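PDB 2AZ4: metallo-beta-lactamase domain-containing protein, which is of unknown function but carries a two-zinc metallo-beta-lactamase-type site and may act as an RNA-binding exonuclease. Local coordinates for residues Glu52-Asn56 with Asn57-Pro61. Sequence-based numbering, arbitrary orientation.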
# COMPACT_ATOMS: atom_id res chain seq x y z
N GLU A 52 1.23 -23.89 -5.52
CA GLU A 52 1.37 -24.54 -6.83
C GLU A 52 0.57 -23.83 -7.92
O GLU A 52 1.04 -23.68 -9.05
CB GLU A 52 0.92 -26.00 -6.75
CG GLU A 52 2.06 -27.00 -6.74
CD GLU A 52 2.73 -27.14 -5.39
OE1 GLU A 52 2.01 -27.11 -4.36
OE2 GLU A 52 3.98 -27.30 -5.36
N THR A 53 -0.63 -23.41 -7.57
CA THR A 53 -1.51 -22.71 -8.48
C THR A 53 -0.87 -21.38 -8.86
O THR A 53 -0.82 -21.03 -10.04
CB THR A 53 -2.91 -22.51 -7.84
OG1 THR A 53 -3.42 -23.80 -7.46
CG2 THR A 53 -3.89 -21.86 -8.81
N LEU A 54 -0.35 -20.67 -7.86
CA LEU A 54 0.32 -19.40 -8.06
C LEU A 54 1.62 -19.55 -8.86
O LEU A 54 1.92 -18.73 -9.71
CB LEU A 54 0.58 -18.68 -6.72
CG LEU A 54 -0.63 -18.29 -5.84
CD1 LEU A 54 -0.12 -17.65 -4.55
CD2 LEU A 54 -1.59 -17.37 -6.55
N ILE A 55 2.36 -20.62 -8.58
CA ILE A 55 3.59 -20.93 -9.30
C ILE A 55 3.25 -21.22 -10.78
O ILE A 55 3.75 -20.54 -11.68
CB ILE A 55 4.36 -22.11 -8.61
CG1 ILE A 55 5.07 -21.60 -7.35
CG2 ILE A 55 5.36 -22.75 -9.56
CD1 ILE A 55 6.12 -20.54 -7.61
N ASN A 56 2.35 -22.19 -11.00
CA ASN A 56 1.92 -22.63 -12.34
C ASN A 56 1.36 -21.49 -13.20
O ASN A 56 1.45 -21.52 -14.41
CB ASN A 56 0.86 -23.73 -12.22
CG ASN A 56 1.43 -25.06 -11.75
OD1 ASN A 56 2.64 -25.23 -11.63
ND2 ASN A 56 0.55 -26.02 -11.48
N ASN A 57 0.76 -20.51 -12.55
CA ASN A 57 0.21 -19.37 -13.27
C ASN A 57 1.12 -18.16 -13.28
O ASN A 57 0.71 -17.07 -13.71
CB ASN A 57 -1.17 -19.03 -12.71
CG ASN A 57 -2.22 -20.00 -13.19
OD1 ASN A 57 -2.64 -19.94 -14.35
ND2 ASN A 57 -2.65 -20.92 -12.32
N ARG A 58 2.34 -18.35 -12.80
CA ARG A 58 3.36 -17.31 -12.81
C ARG A 58 2.98 -16.08 -12.00
O ARG A 58 3.46 -14.98 -12.27
CB ARG A 58 3.66 -16.91 -14.26
CG ARG A 58 5.06 -16.53 -14.57
CD ARG A 58 5.02 -15.29 -15.48
NE ARG A 58 5.91 -15.40 -16.64
CZ ARG A 58 6.08 -14.43 -17.53
NH1 ARG A 58 5.42 -13.28 -17.43
NH2 ARG A 58 6.92 -14.62 -18.54
N LEU A 59 2.12 -16.24 -10.98
CA LEU A 59 1.76 -15.09 -10.16
C LEU A 59 2.77 -14.84 -9.04
O LEU A 59 2.88 -13.74 -8.50
CB LEU A 59 0.32 -15.20 -9.65
CG LEU A 59 -0.65 -15.38 -10.80
CD1 LEU A 59 -1.97 -15.86 -10.24
CD2 LEU A 59 -0.84 -14.05 -11.57
N VAL A 60 3.52 -15.88 -8.69
CA VAL A 60 4.62 -15.74 -7.74
C VAL A 60 5.82 -16.40 -8.40
O VAL A 60 5.64 -17.26 -9.26
CB VAL A 60 4.28 -16.40 -6.35
CG1 VAL A 60 2.98 -15.88 -5.82
CG2 VAL A 60 4.22 -17.93 -6.43
N PRO A 61 7.05 -16.00 -8.01
CA PRO A 61 8.20 -16.62 -8.65
C PRO A 61 8.60 -17.95 -8.00
O PRO A 61 8.27 -18.19 -6.84
CB PRO A 61 9.31 -15.58 -8.43
CG PRO A 61 8.97 -14.97 -7.09
CD PRO A 61 7.44 -14.98 -7.02
O HOH W 1 6.13 -19.08 -11.40
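The flat side-chain amide of Asn57 turns back onto the carbonyl of Thr53. Asn57 ND2 donates a hydrogen bond to Thr53 O at 2.9 Å, with that oxygen nearly in the amide plane. Asn57 N donates to Thr53 O as well, at 3.0 Å, from the opposite face of the carbonyl plane. Thr53 O thus takes two donors from one residue; the ND2 bond should limit rotation of the amide. CG of Asn57 stands beside its own backbone N (chi1 -77°), and this lets the amide fold back along the helix. Thr53 CG2 runs alongside ND2, while Thr53 OG1 is hydrogen-bonded to Asp48. Helix 51-56 ends here in a Schellman motif, with Arg58 as the C-prime residue at positive phi (61°). Leu59 N donates a hydrogen bond to Leu54 O at 2.8 Å, in the carbonyl plane. Arg58 N donates to Ile55 O at 2.8 Å from well above the plane of that carbonyl. A weak hydrogen bond from Val60 N also falls on Leu54 O. Val60 packs its two methyls against the last turn. Val60 CG1 lies 3.8 Å from Leu54 CD1. Val60 CG2 meets Ile55 CD1 at 3.4 Å, tighter than usual for two carbons, where the side chains cross at about a right angle. Leu54 CD2 meets Leu59 CD1 at 4.0 Å, again at about a right angle. Beyond the helix end, Leu59 also touches Leu46 and Val60 touches Met100. The Leu59 side chain is about 11 Å from that of the zinc ligand Asp96. A water donates to both Ile55 O and Val60 O, bridging helix end and loop.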